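Local coordinates for protein glutathione transferase (Lolium rigidum, PDB 6ZB6) that binds S-(p-nitrobenzyl)glutathione and, as a phi-class glutathione transferase, probably conjugates glutathione to electrophilic xenobiotics such as herbicides, at residues Gly8-Thr13 / Arg17-Leu22; Glu138-Leu143 / Ala185-Ser190. All coordinates share one frame; numbering follows the deposited sequence.

Contacts 1 and 2, whose centres lie about 25 Å apart, join their parts of the chain by quite different chemistry. Contact 1 is buried in the thioredoxin-like N-terminal part, near the centre of the chain, and combines a backbone hydrogen bond, a small apolar touch and hydroxyls facing the bound glutathione derivative. Contact 2 lies farther out and only partly buried, in the all-helical C-terminal part, and is held by leucine methyl groups alone. The first links a loop to the helix that follows it directly; the second joins elements far apart in sequence. Helix 173-179 touches side chains of both.

Contact 1: Gly8-Thr13 / Arg17-Leu22; sequences GPAMST and RVLVFL. With GTB (S-(p-nitrobenzyl)glutathione), chain G.
Apolar packing between Ala10 and Leu19 ties the turn ahead of helix 13-24 to the helix itself. The single methyl of Ala10 meets one branch of Leu19, with Ala10 CB 3.6 Å from Leu19 CD1; Leu19 puts CG opposite its carbonyl carbon (chi1 -54°), which directs this branch at the turn. Ile210 and Thr213 of helix 205-214 pack beside the pair.

Backbone bonding shapes the same region. A type I turn runs from Pro9 to Ser12, and Ser12 then serves as N-cap. Thr13 O accepts Arg17 N at 2.9 Å, an i to i+4 bond of the opening helical turn, while the guanidinium of Arg17 is held by Asn14, Ser68 and Asn171. Ser68 also binds the ligand, so Arg17 stands in its second shell.

Contacts with the ligand come from two hydroxyls. Ser12 OG lies 3.2 Å from SG2 of S-(p-nitrobenzyl)glutathione, and Thr13 OG1 is 3.7 Å from the same SG2. The helix start is thus close to the sulfur, here a thioether; with glutathione itself bound, the helix N-terminus and Ser12 would probably help stabilise the thiolate.

A serine at the beginning of this helix, next to the glutathione sulfur, is characteristic of the serine-type glutathione transferases, the phi class among them, whose G-site is built on the first beta-alpha unit of a thioredoxin-like domain.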
loop_
_atom_site.group_PDB
_atom_site.type_symbol
_atom_site.label_atom_id
_atom_site.label_comp_id
_atom_site.label_asym_id
_atom_site.label_seq_id
_atom_site.Cartn_x
_atom_site.Cartn_y
_atom_site.Cartn_z
ATOM N N GLY A 8 -1.270 8.384 -12.368
ATOM C CA GLY A 8 -0.130 7.544 -12.105
ATOM C C GLY A 8 -0.417 6.110 -12.526
ATOM O O GLY A 8 -1.571 5.666 -12.550
ATOM N N PRO A 9 0.629 5.364 -12.860
ATOM C CA PRO A 9 0.441 3.959 -13.256
ATOM C C PRO A 9 0.004 3.088 -12.087
ATOM O O PRO A 9 0.449 3.272 -10.951
ATOM C CB PRO A 9 1.824 3.547 -13.770
ATOM C CG PRO A 9 2.778 4.560 -13.201
ATOM C CD PRO A 9 2.011 5.830 -13.072
ATOM N N ALA A 10 -0.855 2.105 -12.383
ATOM C CA ALA A 10 -1.359 1.229 -11.328
ATOM C C ALA A 10 -0.245 0.447 -10.643
ATOM O O ALA A 10 -0.415 0.039 -9.490
ATOM C CB ALA A 10 -2.407 0.258 -11.882
ATOM N N MET A 11 0.902 0.268 -11.303
ATOM C CA MET A 11 1.983 -0.513 -10.709
ATOM C C MET A 11 2.704 0.224 -9.589
ATOM O O MET A 11 3.344 -0.424 -8.759
ATOM C CB MET A 11 2.998 -0.922 -11.779
ATOM C CG MET A 11 3.558 0.244 -12.565
ATOM S SD MET A 11 5.314 0.085 -12.937
ATOM C CE MET A 11 6.033 0.736 -11.429
ATOM N N SER A 12 2.632 1.553 -9.547
ATOM C CA SER A 12 3.285 2.300 -8.480
ATOM C C SER A 12 2.609 1.993 -7.150
ATOM O O SER A 12 1.375 2.017 -7.051
ATOM C CB SER A 12 3.227 3.800 -8.783
ATOM O OG SER A 12 3.479 4.571 -7.628
ATOM N N THR A 13 3.418 1.715 -6.119
ATOM C CA THR A 13 2.870 1.290 -4.826
ATOM C C THR A 13 1.804 2.247 -4.307
ATOM O O THR A 13 0.720 1.827 -3.884
ATOM C CB THR A 13 3.983 1.178 -3.787
ATOM O OG1 THR A 13 4.850 2.304 -3.901
ATOM C CG2 THR A 13 4.782 -0.113 -3.995
ATOM N N ARG A 17 -2.223 1.741 -3.708
ATOM C CA ARG A 17 -2.851 1.914 -2.400
ATOM C C ARG A 17 -4.253 2.501 -2.543
ATOM O O ARG A 17 -5.223 1.979 -1.980
ATOM C CB ARG A 17 -1.964 2.797 -1.510
ATOM C CG ARG A 17 -2.534 3.043 -0.114
ATOM C CD ARG A 17 -1.891 4.240 0.593
ATOM N NE ARG A 17 -0.430 4.225 0.517
ATOM C CZ ARG A 17 0.346 3.388 1.208
ATOM N NH1 ARG A 17 -0.197 2.515 2.052
ATOM N NH2 ARG A 17 1.667 3.425 1.066
ATOM N N VAL A 18 -4.375 3.566 -3.343
ATOM C CA VAL A 18 -5.663 4.212 -3.592
ATOM C C VAL A 18 -6.611 3.277 -4.340
ATOM O O VAL A 18 -7.799 3.170 -4.008
ATOM C CB VAL A 18 -5.438 5.520 -4.372
ATOM C CG1 VAL A 18 -6.788 6.204 -4.713
ATOM C CG2 VAL A 18 -4.485 6.460 -3.608
ATOM N N LEU A 19 -6.107 2.593 -5.367
ATOM C CA LEU A 19 -6.969 1.713 -6.149
ATOM C C LEU A 19 -7.579 0.622 -5.277
ATOM O O LEU A 19 -8.742 0.251 -5.465
ATOM C CB LEU A 19 -6.191 1.108 -7.320
ATOM C CG LEU A 19 -5.481 2.091 -8.257
ATOM C CD1 LEU A 19 -4.908 1.381 -9.491
ATOM C CD2 LEU A 19 -6.397 3.252 -8.662
ATOM N N VAL A 20 -6.814 0.104 -4.312
ATOM C CA VAL A 20 -7.359 -0.880 -3.380
ATOM C C VAL A 20 -8.590 -0.320 -2.671
ATOM O O VAL A 20 -9.646 -0.960 -2.623
ATOM C CB VAL A 20 -6.284 -1.332 -2.376
ATOM C CG1 VAL A 20 -6.944 -2.069 -1.209
ATOM C CG2 VAL A 20 -5.245 -2.262 -3.074
ATOM N N PHE A 21 -8.483 0.887 -2.114
ATOM C CA PHE A 21 -9.626 1.391 -1.361
ATOM C C PHE A 21 -10.786 1.763 -2.276
ATOM O O PHE A 21 -11.948 1.562 -1.902
ATOM C CB PHE A 21 -9.180 2.540 -0.465
ATOM C CG PHE A 21 -8.232 2.087 0.603
ATOM C CD1 PHE A 21 -8.664 1.204 1.585
ATOM C CD2 PHE A 21 -6.893 2.466 0.580
ATOM C CE1 PHE A 21 -7.793 0.749 2.563
ATOM C CE2 PHE A 21 -6.006 2.007 1.562
ATOM C CZ PHE A 21 -6.452 1.152 2.550
ATOM N N LEU A 22 -10.502 2.244 -3.492
ATOM C CA LEU A 22 -11.572 2.435 -4.463
ATOM C C LEU A 22 -12.307 1.130 -4.731
ATOM O O LEU A 22 -13.537 1.105 -4.818
ATOM C CB LEU A 22 -11.014 3.009 -5.764
ATOM C CG LEU A 22 -10.710 4.516 -5.757
ATOM C CD1 LEU A 22 -9.783 4.885 -6.913
ATOM C CD2 LEU A 22 -12.013 5.342 -5.788
HETATM N N1 GTB G . 3.916 9.992 0.526
HETATM C CA1 GTB G . 3.602 9.930 -0.893
HETATM C C1 GTB G . 2.272 9.185 -1.085
HETATM O O11 GTB G . 1.978 8.204 -0.348
HETATM O O12 GTB G . 1.456 9.544 -1.977
HETATM C CB1 GTB G . 4.753 9.199 -1.593
HETATM C CG1 GTB G . 4.427 9.101 -3.082
HETATM C CD1 GTB G . 5.617 8.598 -3.880
HETATM O OE1 GTB G . 6.653 8.324 -3.355
HETATM N N2 GTB G . 5.461 8.451 -5.306
HETATM C CA2 GTB G . 6.605 7.974 -6.056
HETATM C C2 GTB G . 7.052 9.083 -6.997
HETATM O O2 GTB G . 6.269 9.731 -7.620
HETATM C CB2 GTB G . 6.210 6.723 -6.844
HETATM S SG2 GTB G . 5.827 5.384 -5.658
HETATM N N3 GTB G . 8.461 9.367 -7.116
HETATM C CA3 GTB G . 8.886 10.418 -8.018
HETATM C C3 GTB G . 9.688 11.474 -7.264
HETATM O O31 GTB G . 10.463 12.238 -7.902
HETATM O O32 GTB G . 9.578 11.588 -6.012
HETATM C "C'" GTB G . 7.361 4.918 -4.802
HETATM C "C1'" GTB G . 8.366 4.433 -5.843
HETATM C "C2'" GTB G . 9.536 5.144 -6.054
HETATM C "C3'" GTB G . 10.456 4.711 -6.999
HETATM C "C4'" GTB G . 10.206 3.561 -7.731
HETATM N N41 GTB G . 11.169 3.102 -8.730
HETATM O O41 GTB G . 12.414 3.740 -8.880
HETATM O O42 GTB G . 10.894 2.193 -9.418
HETATM C "C5'" GTB G . 9.030 2.851 -7.520
HETATM C "C6'" GTB G . 8.109 3.283 -6.576
#

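Contact 2: Glu138-Leu143 / Ala185-Ser190; sequences ESLEKL and AALFGS
Leu187 reaches across from a short 3-10 turn to two leucines of helix 133-156, and its course shows how one branched side chain can join segments that are far apart in sequence. The bond from its CA to CB points toward the helix; the nearest CA atoms, those of Leu140 and Leu187, are 9.3 Å apart, and the side chains span that distance. Leu187 CB itself stays short of the leucines opposite, 5.4 Å from Leu140 CD2. The next atom continues the same way, anti to the backbone N (chi1 -174°), which carries the chain outward from the turn, but Leu187 CG too remains 5.0 Å from Leu140 CD2.

At the tip the branches part company. Leu187 CD1 turns aside, whereas Leu187 CD2 does the touching and meets Leu143 CD2 at 3.7 Å. The same Leu187 CD2 is 4.0 Å from Leu140 CD2. Leu143 is crossed at a slant, while Leu140 and Leu187 run past each other in opposite senses. Lys144, Leu147 and Phe179 also touch Leu187, and the neighbouring Phe188 packs on Tyr109 of helix 92-127.

The turn that presents Leu187 is kept compact by backbone bonds, Gly189 N to Ala186 O and Ser190 N to Leu187 O. Leu140 and Leu143, one helical turn apart, receive the same methyl from the connection between helices 173-179 and 192-202, a piece of plain apolar packing within the all-helical C-terminal domain of the glutathione transferase fold.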
loop_
_atom_site.group_PDB
_atom_site.type_symbol
_atom_site.label_atom_id
_atom_site.label_comp_id
_atom_site.label_asym_id
_atom_site.label_seq_id
_atom_site.Cartn_x
_atom_site.Cartn_y
_atom_site.Cartn_z
ATOM N N GLU A 138 20.956 -4.755 6.640
ATOM C CA GLU A 138 20.577 -3.930 7.781
ATOM C C GLU A 138 19.066 -3.787 7.879
ATOM O O GLU A 138 18.511 -3.808 8.982
ATOM C CB GLU A 138 21.238 -2.564 7.680
ATOM C CG GLU A 138 22.715 -2.596 8.002
ATOM C CD GLU A 138 23.405 -1.301 7.647
ATOM O OE1 GLU A 138 23.968 -0.661 8.560
ATOM O OE2 GLU A 138 23.377 -0.922 6.457
ATOM N N SER A 139 18.384 -3.661 6.735
ATOM C CA SER A 139 16.929 -3.519 6.751
ATOM C C SER A 139 16.245 -4.811 7.169
ATOM O O SER A 139 15.214 -4.780 7.850
ATOM C CB SER A 139 16.418 -3.084 5.380
ATOM O OG SER A 139 16.764 -1.742 5.117
ATOM N N LEU A 140 16.791 -5.958 6.749
ATOM C CA LEU A 140 16.184 -7.231 7.110
ATOM C C LEU A 140 16.210 -7.446 8.615
ATOM O O LEU A 140 15.240 -7.954 9.192
ATOM C CB LEU A 140 16.895 -8.384 6.394
ATOM C CG LEU A 140 16.334 -8.685 5.011
ATOM C CD1 LEU A 140 17.310 -9.561 4.227
ATOM C CD2 LEU A 140 14.962 -9.356 5.133
ATOM N N GLU A 141 17.309 -7.065 9.271
ATOM C CA GLU A 141 17.376 -7.250 10.714
ATOM C C GLU A 141 16.356 -6.371 11.421
ATOM O O GLU A 141 15.734 -6.798 12.403
ATOM C CB GLU A 141 18.792 -6.980 11.217
ATOM C CG GLU A 141 19.785 -8.113 10.865
ATOM C CD GLU A 141 19.212 -9.536 11.052
ATOM O OE1 GLU A 141 18.937 -9.927 12.211
ATOM O OE2 GLU A 141 19.056 -10.268 10.040
ATOM N N LYS A 142 16.146 -5.147 10.923
ATOM C CA LYS A 142 15.097 -4.308 11.485
ATOM C C LYS A 142 13.719 -4.894 11.214
ATOM O O LYS A 142 12.858 -4.898 12.101
ATOM C CB LYS A 142 15.199 -2.889 10.915
ATOM C CG LYS A 142 16.303 -2.060 11.565
ATOM C CD LYS A 142 16.955 -1.122 10.568
ATOM C CE LYS A 142 16.934 0.313 11.060
ATOM N NZ LYS A 142 17.519 1.250 10.055
ATOM N N LEU A 143 13.489 -5.397 9.996
ATOM C CA LEU A 143 12.176 -5.949 9.664
ATOM C C LEU A 143 11.847 -7.157 10.533
ATOM O O LEU A 143 10.709 -7.306 11.004
ATOM C CB LEU A 143 12.118 -6.320 8.180
ATOM C CG LEU A 143 10.778 -6.848 7.662
ATOM C CD1 LEU A 143 9.656 -5.814 7.884
ATOM C CD2 LEU A 143 10.899 -7.185 6.186
ATOM N N ALA A 185 11.158 -13.305 0.048
ATOM C CA ALA A 185 9.727 -13.558 0.180
ATOM C C ALA A 185 9.406 -14.686 1.146
ATOM O O ALA A 185 8.285 -14.741 1.656
ATOM C CB ALA A 185 9.126 -13.880 -1.184
ATOM N N ALA A 186 10.347 -15.596 1.403
ATOM C CA ALA A 186 10.050 -16.651 2.367
ATOM C C ALA A 186 10.094 -16.167 3.815
ATOM O O ALA A 186 9.704 -16.929 4.706
ATOM C CB ALA A 186 11.007 -17.843 2.158
ATOM N N LEU A 187 10.479 -14.907 4.072
ATOM C CA LEU A 187 10.606 -14.422 5.446
ATOM C C LEU A 187 9.330 -14.645 6.248
ATOM O O LEU A 187 9.376 -15.095 7.400
ATOM C CB LEU A 187 10.959 -12.927 5.450
ATOM C CG LEU A 187 11.262 -12.293 6.813
ATOM C CD1 LEU A 187 12.387 -13.044 7.511
ATOM C CD2 LEU A 187 11.608 -10.803 6.660
ATOM N N PHE A 188 8.173 -14.332 5.655
ATOM C CA PHE A 188 6.934 -14.364 6.429
ATOM C C PHE A 188 6.615 -15.755 6.952
ATOM O O PHE A 188 5.968 -15.887 7.999
ATOM C CB PHE A 188 5.767 -13.841 5.598
ATOM C CG PHE A 188 5.642 -12.340 5.622
ATOM C CD1 PHE A 188 6.768 -11.544 5.728
ATOM C CD2 PHE A 188 4.406 -11.739 5.546
ATOM C CE1 PHE A 188 6.662 -10.145 5.741
ATOM C CE2 PHE A 188 4.296 -10.347 5.548
ATOM C CZ PHE A 188 5.433 -9.564 5.654
ATOM N N GLY A 189 7.055 -16.804 6.251
ATOM C CA GLY A 189 6.748 -18.143 6.713
ATOM C C GLY A 189 7.306 -18.478 8.079
ATOM O O GLY A 189 6.861 -19.451 8.698
ATOM N N SER A 190 8.285 -17.715 8.560
ATOM C CA SER A 190 8.809 -17.926 9.904
ATOM C C SER A 190 7.934 -17.305 10.984
ATOM O O SER A 190 8.194 -17.520 12.178
ATOM C CB SER A 190 10.238 -17.379 9.988
ATOM O OG SER A 190 11.117 -18.242 9.271
#